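Local coordinates for cytochrome c family protein (Geobacter sulfurreducens, PDB 3OUQ), which probably carries electrons in iron reduction as a multiheme cytochrome c, this chain being the N-terminal six-heme part of a twelve-heme protein, at residues A[8-13]-A[78-83]; A[119-124]-A[138-143]. All blocks are in the same frame, centred on the assembly; numbering follows the deposited sequence.

Contact 1: A[8-13]-A[78-83]; sequences FKLKNA and RCHSGS. With HEC (heme c), chain D.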
ATOM      1  N   PHE A   8      -2.714  13.177   3.303  1.00 39.08           N
ATOM      2  CA  PHE A   8      -3.502  12.068   2.781  1.00 37.72           C
ATOM      3  C   PHE A   8      -3.457  11.006   3.881  1.00 39.08           C
ATOM      4  O   PHE A   8      -2.467  10.295   4.028  1.00 39.96           O
ATOM      5  CB  PHE A   8      -2.891  11.529   1.494  1.00 35.48           C
ATOM      6  CG  PHE A   8      -3.128  12.405   0.301  1.00 34.23           C
ATOM      7  CD1 PHE A   8      -2.493  13.639   0.181  1.00 34.04           C
ATOM      8  CD2 PHE A   8      -4.006  12.005  -0.696  1.00 32.32           C
ATOM      9  CE1 PHE A   8      -2.735  14.463  -0.925  1.00 32.05           C
ATOM     10  CE2 PHE A   8      -4.254  12.816  -1.799  1.00 32.46           C
ATOM     11  CZ  PHE A   8      -3.618  14.048  -1.913  1.00 32.94           C
ATOM     12  N   LYS A   9      -4.528  10.922   4.666  1.00 39.34           N
ATOM     13  CA  LYS A   9      -4.595   9.983   5.775  1.00 38.28           C
ATOM     14  C   LYS A   9      -4.791   8.534   5.347  1.00 39.54           C
ATOM     15  O   LYS A   9      -5.529   8.240   4.406  1.00 40.47           O
ATOM     16  CB  LYS A   9      -5.694  10.399   6.725  1.00 37.18           C
ATOM     17  N   LEU A  10      -4.106   7.634   6.049  1.00 39.62           N
ATOM     18  CA  LEU A  10      -4.177   6.204   5.786  1.00 38.94           C
ATOM     19  C   LEU A  10      -4.562   5.482   7.085  1.00 39.46           C
ATOM     20  O   LEU A  10      -4.165   5.886   8.178  1.00 40.26           O
ATOM     21  CB  LEU A  10      -2.825   5.703   5.275  1.00 37.69           C
ATOM     22  CG  LEU A  10      -2.379   6.303   3.939  1.00 38.45           C
ATOM     23  CD1 LEU A  10      -0.944   5.909   3.636  1.00 37.29           C
ATOM     24  CD2 LEU A  10      -3.302   5.831   2.840  1.00 36.50           C
ATOM     25  N   LYS A  11      -5.335   4.412   6.965  1.00 39.59           N
ATOM     26  CA  LYS A  11      -5.782   3.676   8.138  1.00 40.55           C
ATOM     27  C   LYS A  11      -4.684   3.016   8.961  1.00 43.38           C
ATOM     28  O   LYS A  11      -4.735   3.035  10.190  1.00 45.56           O
ATOM     29  CB  LYS A  11      -6.800   2.613   7.722  1.00 40.19           C
ATOM     30  N   ASN A  12      -3.685   2.442   8.298  1.00 45.16           N
ATOM     31  CA  ASN A  12      -2.623   1.738   9.006  1.00 45.85           C
ATOM     32  C   ASN A  12      -1.247   2.365   8.932  1.00 45.57           C
ATOM     33  O   ASN A  12      -0.255   1.727   9.282  1.00 45.64           O
ATOM     34  CB  ASN A  12      -2.528   0.310   8.478  1.00 49.18           C
ATOM     35  CG  ASN A  12      -3.876  -0.359   8.385  1.00 51.27           C
ATOM     36  OD1 ASN A  12      -4.609  -0.425   9.368  1.00 54.37           O
ATOM     37  ND2 ASN A  12      -4.212  -0.861   7.200  1.00 51.89           N
ATOM     38  N   ALA A  13      -1.163   3.608   8.486  1.00 44.59           N
ATOM     39  CA  ALA A  13       0.147   4.227   8.385  1.00 43.69           C
ATOM     40  C   ALA A  13       0.063   5.729   8.474  1.00 42.70           C
ATOM     41  O   ALA A  13      -1.023   6.302   8.402  1.00 43.39           O
ATOM     42  CB  ALA A  13       0.809   3.823   7.070  1.00 44.29           C
ATOM     43  N   ARG A  78      10.288   8.001  -0.863  1.00 36.22           N
ATOM     44  CA  ARG A  78      10.197   9.397  -1.319  1.00 36.71           C
ATOM     45  C   ARG A  78       8.880  10.057  -0.909  1.00 37.49           C
ATOM     46  O   ARG A  78       8.802  11.278  -0.819  1.00 39.11           O
ATOM     47  CB  ARG A  78      10.340   9.501  -2.844  1.00 37.52           C
ATOM     48  CG  ARG A  78      11.712   9.150  -3.411  1.00 39.10           C
ATOM     49  CD  ARG A  78      12.827   9.998  -2.821  1.00 39.78           C
ATOM     50  NE  ARG A  78      12.684  11.425  -3.100  1.00 44.34           N
ATOM     51  CZ  ARG A  78      12.982  12.002  -4.263  1.00 44.47           C
ATOM     52  NH1 ARG A  78      13.440  11.278  -5.267  1.00 43.94           N
ATOM     53  NH2 ARG A  78      12.839  13.310  -4.415  1.00 47.57           N
ATOM     54  N   CYS A  79       7.844   9.256  -0.679  1.00 38.38           N
ATOM     55  CA  CYS A  79       6.552   9.786  -0.250  1.00 38.77           C
ATOM     56  C   CYS A  79       6.164   9.256   1.136  1.00 41.18           C
ATOM     57  O   CYS A  79       5.840  10.037   2.036  1.00 42.57           O
ATOM     58  CB  CYS A  79       5.462   9.427  -1.255  1.00 35.40           C
ATOM     59  SG  CYS A  79       5.602  10.284  -2.852  1.00 37.88           S
ATOM     60  N   HIS A  80       6.204   7.935   1.303  1.00 41.64           N
ATOM     61  CA  HIS A  80       5.867   7.291   2.569  1.00 42.62           C
ATOM     62  C   HIS A  80       7.073   7.275   3.505  1.00 45.38           C
ATOM     63  O   HIS A  80       8.183   6.973   3.078  1.00 46.71           O
ATOM     64  CB  HIS A  80       5.408   5.863   2.299  1.00 40.86           C
ATOM     65  CG  HIS A  80       4.180   5.782   1.454  1.00 38.92           C
ATOM     66  ND1 HIS A  80       2.898   5.869   1.947  1.00 37.39           N
ATOM     67  CD2 HIS A  80       4.047   5.653   0.113  1.00 38.40           C
ATOM     68  CE1 HIS A  80       2.053   5.789   0.912  1.00 35.51           C
ATOM     69  NE2 HIS A  80       2.707   5.657  -0.220  1.00 38.62           N
ATOM     70  N   SER A  81       6.862   7.598   4.780  1.00 48.13           N
ATOM     71  CA  SER A  81       7.956   7.613   5.751  1.00 51.67           C
ATOM     72  C   SER A  81       8.487   6.200   5.963  1.00 53.88           C
ATOM     73  O   SER A  81       9.691   5.949   5.865  1.00 55.00           O
ATOM     74  CB  SER A  81       7.481   8.189   7.088  1.00 52.94           C
ATOM     75  OG  SER A  81       6.516   7.352   7.704  1.00 52.32           O
ATOM     76  N   GLY A  82       7.578   5.278   6.255  1.00 55.22           N
ATOM     77  CA  GLY A  82       7.968   3.896   6.461  1.00 56.54           C
ATOM     78  C   GLY A  82       6.988   2.942   5.803  1.00 56.91           C
ATOM     79  O   GLY A  82       6.428   3.238   4.750  1.00 57.56           O
ATOM     80  N   SER A  83       6.788   1.786   6.427  1.00 58.08           N
ATOM     81  CA  SER A  83       5.861   0.779   5.914  1.00 57.73           C
ATOM     82  C   SER A  83       4.504   1.052   6.535  1.00 57.11           C
ATOM     83  O   SER A  83       3.618   1.619   5.903  1.00 57.99           O
ATOM     84  CB  SER A  83       6.316  -0.624   6.319  1.00 57.16           C
ATOM     85  OG  SER A  83       7.644  -0.879   5.900  1.00 60.31           O
TER
HETATM   86 FE   HEC D 603       1.819   5.169  -1.915  1.00 41.29          FE
HETATM   87  CHA HEC D 603      -1.407   5.384  -0.754  1.00 41.73           C
HETATM   88  CHB HEC D 603       2.036   2.019  -0.712  1.00 41.77           C
HETATM   89  CHC HEC D 603       4.816   4.835  -3.446  1.00 41.16           C
HETATM   90  CHD HEC D 603       1.764   8.491  -2.689  1.00 40.72           C
HETATM   91  NA  HEC D 603       0.594   3.982  -0.912  1.00 41.72           N
HETATM   92  C1A HEC D 603      -0.760   4.166  -0.650  1.00 41.62           C
HETATM   93  C2A HEC D 603      -1.348   2.987  -0.060  1.00 41.27           C
HETATM   94  C3A HEC D 603      -0.326   2.108   0.107  1.00 42.11           C
HETATM   95  C4A HEC D 603       0.877   2.731  -0.408  1.00 42.02           C
HETATM   96  CMA HEC D 603      -0.448   0.682   0.625  1.00 41.46           C
HETATM   97  CAA HEC D 603      -2.818   2.727   0.247  1.00 38.72           C
HETATM   98  CBA HEC D 603      -3.640   2.337  -0.977  1.00 39.44           C
HETATM   99  CGA HEC D 603      -3.102   1.105  -1.680  1.00 38.46           C
HETATM  100  O1A HEC D 603      -3.057   0.033  -1.050  1.00 40.93           O
HETATM  101  O2A HEC D 603      -2.716   1.205  -2.860  1.00 37.10           O
HETATM  102  NB  HEC D 603       3.082   3.686  -2.161  1.00 40.21           N
HETATM  103  C1B HEC D 603       3.041   2.441  -1.582  1.00 39.84           C
HETATM  104  C2B HEC D 603       4.154   1.632  -2.000  1.00 38.08           C
HETATM  105  C3B HEC D 603       4.871   2.401  -2.823  1.00 37.54           C
HETATM  106  C4B HEC D 603       4.235   3.684  -2.886  1.00 39.45           C
HETATM  107  CMB HEC D 603       4.480   0.209  -1.536  1.00 37.87           C
HETATM  108  CAB HEC D 603       6.114   2.013  -3.570  1.00 36.50           C
HETATM  109  CBB HEC D 603       5.959   1.111  -4.762  1.00 37.57           C
HETATM  110  NC  HEC D 603       3.042   6.409  -2.884  1.00 40.26           N
HETATM  111  C1C HEC D 603       4.269   6.119  -3.436  1.00 40.01           C
HETATM  112  C2C HEC D 603       4.855   7.289  -4.064  1.00 39.24           C
HETATM  113  C3C HEC D 603       4.027   8.325  -3.797  1.00 39.65           C
HETATM  114  C4C HEC D 603       2.868   7.763  -3.122  1.00 40.39           C
HETATM  115  CMC HEC D 603       6.087   7.362  -4.969  1.00 36.40           C
HETATM  116  CAC HEC D 603       4.346   9.805  -4.053  1.00 38.03           C
HETATM  117  CBC HEC D 603       4.455  10.188  -5.519  1.00 34.13           C
HETATM  118  ND  HEC D 603       0.506   6.637  -1.643  1.00 41.74           N
HETATM  119  C1D HEC D 603       0.677   7.971  -1.972  1.00 41.45           C
HETATM  120  C2D HEC D 603      -0.525   8.724  -1.677  1.00 42.04           C
HETATM  121  C3D HEC D 603      -1.460   7.827  -1.213  1.00 41.90           C
HETATM  122  C4D HEC D 603      -0.791   6.554  -1.164  1.00 41.17           C
HETATM  123  CMD HEC D 603      -0.725  10.225  -1.885  1.00 40.16           C
HETATM  124  CAD HEC D 603      -2.953   8.073  -0.958  1.00 41.89           C
HETATM  125  CBD HEC D 603      -3.673   8.407  -2.252  1.00 43.93           C
HETATM  126  CGD HEC D 603      -5.154   8.668  -2.053  1.00 45.74           C
HETATM  127  O1D HEC D 603      -5.815   9.114  -3.014  1.00 47.96           O
HETATM  128  O2D HEC D 603      -5.664   8.424  -0.942  1.00 48.04           O

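Contact 2: A[119-124]-A[138-143]; sequences REITGG and CGACHN. With HEC (heme c), chain F.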
ATOM      1  N   ARG A 119      -2.695  -7.709  -7.097  1.00 40.98           N
ATOM      2  CA  ARG A 119      -4.141  -7.725  -6.861  1.00 40.65           C
ATOM      3  C   ARG A 119      -4.618  -8.958  -6.106  1.00 41.57           C
ATOM      4  O   ARG A 119      -5.594  -8.892  -5.365  1.00 42.35           O
ATOM      5  CB  ARG A 119      -4.905  -7.600  -8.182  1.00 38.91           C
ATOM      6  N   GLU A 120      -3.935 -10.084  -6.274  1.00 42.78           N
ATOM      7  CA  GLU A 120      -4.359 -11.286  -5.568  1.00 44.07           C
ATOM      8  C   GLU A 120      -3.968 -11.242  -4.088  1.00 44.00           C
ATOM      9  O   GLU A 120      -4.571 -11.924  -3.264  1.00 43.08           O
ATOM     10  CB  GLU A 120      -3.773 -12.534  -6.234  1.00 44.68           C
ATOM     11  CG  GLU A 120      -4.782 -13.679  -6.370  1.00 45.41           C
ATOM     12  N   ILE A 121      -2.976 -10.422  -3.753  1.00 44.22           N
ATOM     13  CA  ILE A 121      -2.515 -10.305  -2.377  1.00 44.40           C
ATOM     14  C   ILE A 121      -3.161  -9.162  -1.599  1.00 46.00           C
ATOM     15  O   ILE A 121      -3.262  -9.219  -0.371  1.00 48.30           O
ATOM     16  CB  ILE A 121      -0.982 -10.109  -2.315  1.00 43.67           C
ATOM     17  CG1 ILE A 121      -0.265 -11.333  -2.887  1.00 44.02           C
ATOM     18  CG2 ILE A 121      -0.538  -9.882  -0.882  1.00 42.69           C
ATOM     19  CD1 ILE A 121       1.233 -11.311  -2.684  1.00 40.10           C
ATOM     20  N   THR A 122      -3.616  -8.125  -2.293  1.00 46.15           N
ATOM     21  CA  THR A 122      -4.197  -6.991  -1.586  1.00 45.61           C
ATOM     22  C   THR A 122      -5.622  -6.599  -1.948  1.00 45.63           C
ATOM     23  O   THR A 122      -6.268  -5.853  -1.209  1.00 46.33           O
ATOM     24  CB  THR A 122      -3.317  -5.742  -1.759  1.00 46.04           C
ATOM     25  OG1 THR A 122      -3.881  -4.660  -1.010  1.00 48.68           O
ATOM     26  CG2 THR A 122      -3.233  -5.343  -3.232  1.00 44.43           C
ATOM     27  N   GLY A 123      -6.114  -7.106  -3.071  1.00 46.32           N
ATOM     28  CA  GLY A 123      -7.449  -6.751  -3.520  1.00 46.92           C
ATOM     29  C   GLY A 123      -8.657  -7.253  -2.753  1.00 47.69           C
ATOM     30  O   GLY A 123      -9.788  -6.994  -3.167  1.00 49.85           O
ATOM     31  N   GLY A 124      -8.461  -7.943  -1.637  1.00 46.70           N
ATOM     32  CA  GLY A 124      -9.618  -8.444  -0.922  1.00 46.05           C
ATOM     33  C   GLY A 124     -10.079  -7.694   0.311  1.00 46.77           C
ATOM     34  O   GLY A 124      -9.418  -6.773   0.788  1.00 48.80           O
ATOM     35  N   CYS A 138      -2.858 -13.729   2.231  1.00 37.10           N
ATOM     36  CA  CYS A 138      -1.698 -14.380   2.832  1.00 37.76           C
ATOM     37  C   CYS A 138      -1.286 -15.631   2.060  1.00 38.58           C
ATOM     38  O   CYS A 138      -0.099 -15.949   1.958  1.00 37.88           O
ATOM     39  CB  CYS A 138      -1.996 -14.743   4.292  1.00 37.38           C
ATOM     40  SG  CYS A 138      -2.356 -13.335   5.403  1.00 37.72           S
ATOM     41  N   GLY A 139      -2.285 -16.323   1.511  1.00 39.88           N
ATOM     42  CA  GLY A 139      -2.065 -17.550   0.762  1.00 38.59           C
ATOM     43  C   GLY A 139      -1.168 -17.440  -0.452  1.00 40.45           C
ATOM     44  O   GLY A 139      -0.603 -18.434  -0.901  1.00 42.04           O
ATOM     45  N   ALA A 140      -1.026 -16.245  -1.005  1.00 39.55           N
ATOM     46  CA  ALA A 140      -0.158 -16.090  -2.160  1.00 38.38           C
ATOM     47  C   ALA A 140       1.293 -16.494  -1.838  1.00 37.89           C
ATOM     48  O   ALA A 140       2.079 -16.745  -2.747  1.00 37.49           O
ATOM     49  CB  ALA A 140      -0.210 -14.671  -2.658  1.00 36.90           C
ATOM     50  N   CYS A 141       1.649 -16.571  -0.557  1.00 38.14           N
ATOM     51  CA  CYS A 141       3.013 -16.955  -0.180  1.00 39.56           C
ATOM     52  C   CYS A 141       3.084 -18.003   0.914  1.00 41.06           C
ATOM     53  O   CYS A 141       4.101 -18.674   1.061  1.00 41.42           O
ATOM     54  CB  CYS A 141       3.807 -15.756   0.313  1.00 38.59           C
ATOM     55  SG  CYS A 141       3.742 -14.286  -0.745  1.00 40.01           S
ATOM     56  N   HIS A 142       2.026 -18.109   1.711  1.00 42.95           N
ATOM     57  CA  HIS A 142       1.976 -19.080   2.801  1.00 43.62           C
ATOM     58  C   HIS A 142       1.293 -20.339   2.294  1.00 45.62           C
ATOM     59  O   HIS A 142       0.125 -20.593   2.579  1.00 46.68           O
ATOM     60  CB  HIS A 142       1.227 -18.471   3.984  1.00 41.46           C
ATOM     61  CG  HIS A 142       2.045 -17.487   4.761  1.00 40.78           C
ATOM     62  ND1 HIS A 142       2.974 -17.839   5.716  1.00 40.85           N
ATOM     63  CD2 HIS A 142       2.120 -16.137   4.658  1.00 38.90           C
ATOM     64  CE1 HIS A 142       3.570 -16.725   6.150  1.00 37.93           C
ATOM     65  NE2 HIS A 142       3.088 -15.662   5.537  1.00 39.14           N
ATOM     66  N   ASN A 143       2.048 -21.128   1.538  1.00 47.49           N
ATOM     67  CA  ASN A 143       1.539 -22.347   0.924  1.00 48.87           C
ATOM     68  C   ASN A 143       2.529 -23.510   1.001  1.00 49.91           C
ATOM     69  O   ASN A 143       2.414 -24.475   0.253  1.00 49.97           O
ATOM     70  CB  ASN A 143       1.234 -22.043  -0.534  1.00 48.81           C
ATOM     71  CG  ASN A 143       2.332 -21.218  -1.182  1.00 48.59           C
ATOM     72  OD1 ASN A 143       3.497 -21.619  -1.199  1.00 46.05           O
ATOM     73  ND2 ASN A 143       1.968 -20.052  -1.703  1.00 48.67           N
TER
HETATM   74 FE   HEC F 605       3.907 -13.856   5.944  1.00 41.04          FE
HETATM   75  CHA HEC F 605       6.494 -15.036   7.751  1.00 39.65           C
HETATM   76  CHB HEC F 605       1.970 -13.737   8.754  1.00 35.03           C
HETATM   77  CHC HEC F 605       1.406 -12.406   4.123  1.00 33.27           C
HETATM   78  CHD HEC F 605       5.813 -14.093   3.121  1.00 34.59           C
HETATM   79  NA  HEC F 605       4.159 -14.309   7.848  1.00 37.65           N
HETATM   80  C1A HEC F 605       5.316 -14.749   8.431  1.00 39.06           C
HETATM   81  C2A HEC F 605       5.141 -14.975   9.843  1.00 41.13           C
HETATM   82  C3A HEC F 605       3.860 -14.627  10.140  1.00 39.69           C
HETATM   83  C4A HEC F 605       3.253 -14.225   8.884  1.00 37.64           C
HETATM   84  CMA HEC F 605       3.202 -14.656  11.520  1.00 38.91           C
HETATM   85  CAA HEC F 605       6.207 -15.528  10.785  1.00 44.60           C
HETATM   86  CBA HEC F 605       6.686 -14.341  11.593  1.00 52.54           C
HETATM   87  CGA HEC F 605       7.780 -14.707  12.563  1.00 56.55           C
HETATM   88  O1A HEC F 605       7.676 -15.792  13.176  1.00 59.48           O
HETATM   89  O2A HEC F 605       8.734 -13.907  12.718  1.00 59.81           O
HETATM   90  NB  HEC F 605       2.115 -13.180   6.349  1.00 34.66           N
HETATM   91  C1B HEC F 605       1.444 -13.264   7.557  1.00 35.42           C
HETATM   92  C2B HEC F 605       0.089 -12.755   7.429  1.00 35.35           C
HETATM   93  C3B HEC F 605      -0.072 -12.385   6.140  1.00 33.90           C
HETATM   94  C4B HEC F 605       1.207 -12.617   5.480  1.00 33.85           C
HETATM   95  CMB HEC F 605      -0.921 -12.550   8.552  1.00 35.94           C
HETATM   96  CAB HEC F 605      -1.349 -11.853   5.489  1.00 34.18           C
HETATM   97  CBB HEC F 605      -1.921 -10.557   6.006  1.00 31.82           C
HETATM   98  NC  HEC F 605       3.672 -13.356   4.052  1.00 35.58           N
HETATM   99  C1C HEC F 605       2.550 -12.788   3.444  1.00 33.98           C
HETATM  100  C2C HEC F 605       2.737 -12.729   1.989  1.00 32.39           C
HETATM  101  C3C HEC F 605       3.983 -13.204   1.752  1.00 32.03           C
HETATM  102  C4C HEC F 605       4.557 -13.565   3.006  1.00 34.36           C
HETATM  103  CMC HEC F 605       1.733 -12.210   0.973  1.00 30.21           C
HETATM  104  CAC HEC F 605       4.714 -13.364   0.454  1.00 33.00           C
HETATM  105  CBC HEC F 605       5.105 -12.038  -0.159  1.00 32.50           C
HETATM  106  ND  HEC F 605       5.713 -14.509   5.504  1.00 38.06           N
HETATM  107  C1D HEC F 605       6.348 -14.546   4.286  1.00 37.22           C
HETATM  108  C2D HEC F 605       7.723 -15.014   4.402  1.00 38.55           C
HETATM  109  C3D HEC F 605       7.911 -15.348   5.688  1.00 40.98           C
HETATM  110  C4D HEC F 605       6.674 -14.971   6.385  1.00 40.06           C
HETATM  111  CMD HEC F 605       8.792 -14.990   3.323  1.00 36.97           C
HETATM  112  CAD HEC F 605       9.114 -16.106   6.208  1.00 46.22           C
HETATM  113  CBD HEC F 605       8.718 -17.474   6.751  1.00 54.54           C
HETATM  114  CGD HEC F 605       9.915 -18.316   7.168  1.00 59.45           C
HETATM  115  O1D HEC F 605      10.731 -18.670   6.283  1.00 61.43           O
HETATM  116  O2D HEC F 605      10.039 -18.624   8.377  1.00 62.80           O

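Contact 1: A[8-13]-A[78-83]
A13 and S83 bring the two loops to their nearest backbone approach, 7.1 Å between CA atoms. Residues 78-83 include C79 and H80, the end of the CXXCH heme-binding motif begun by C76. Residues 8-13 run from strand 5-8 along the border of this heme. L10 bridges to both H80 and the heme. Its CG is anti to the carbonyl carbon (chi1 -63°) and its CD1 anti to CA (chi2 171°). CD1 therefore reaches the edge of the H80 imidazole, with CE1 4.1 Å away. The other methyl, CD2, rests at the heme, 4.1 Å from the meso carbon CHA. Further along, the A13 methyl makes a van der Waals contact with the S83 backbone carbonyl (A13 CB to S83 O 3.8 Å). F8 meets the heme instead of the other loop. The heme methyl CMD sits 3.8 Å above one face of the ring, offset toward the rim. An alanine here would remove that ring and is likely to leave the CMD methyl without its aromatic cover. The axial pair is His-Met: M49 binds the iron opposite H80. C79 SG is bonded to CAC of the heme. H80 NE2 coordinates the heme FE at 2.0 Å.

Contact 2: A[119-124]-A[138-143]
A complete CXXCH heme-binding motif, C138 to H142, meets the short helix 119-122 here. I121 is the residue that joins them, and its CA lies 6.3 Å from that of A140. A140 is one of the two variable residues between the cysteines. Its CB points at the helix and packs against I121 CG1 and CD1. I121 has CG1 beside the backbone N, anti to the carbonyl carbon (chi1 -63°), and CG2 anti to that N. CG1 and CD1 run along A140 and reach toward C141, where I121 CD1 is 4.3 Å from C141 SG. I121 CG2 comes within 3.7 Å of the heme methyl CMC, and CD1 touches the same methyl as well as A140 CB. The isoleucine thus packs against the A140 methyl, the C141 sulfur and the heme methyl beside that thioether. A backbone hydrogen bond between E120 and S137 ties the helix to the chain just before the motif.

The motif also holds itself together. C138 O accepts from both C141 N and H142 N, which closes the turn between the cysteines. N143 ND2 donates to G139 O over 3.1 Å, a fairly straight bond (151° at the hydrogen). C138 SG is bonded to CAB and C141 SG to CAC, so thioethers fix two pyrroles. H142 NE2 binds the heme FE at 2.0 Å, and H104 supplies the other axial nitrogen. F148 O takes a hydrogen bond from H142 ND1. With the iron bond on NE2, this probably fixes the rotation of the imidazole and would probably make it a more electron-rich ligand. Two thioethers, a compact turn and two axial histidines are typical of the bis-histidine hemes of the cytochrome c7 (c3) fold.

Contact 1 comes first along the chain and closes before contact 2 opens. Their centres are about 21 Å apart and their nearest atoms about 9 Å, so they do not touch. Each brings a CXXCH motif of a different cytochrome c7 family region against another part of the chain. Between them lies the heme anchored by C112 and C115. N12 of contact 1 belongs to that heme's binding site, and S83 lies beside its axial ligand H101. I121 of contact 2 comes near C115. The two contacts thus flank a shared heme in an elongated chain, an arrangement consistent with electrons passing from heme to heme.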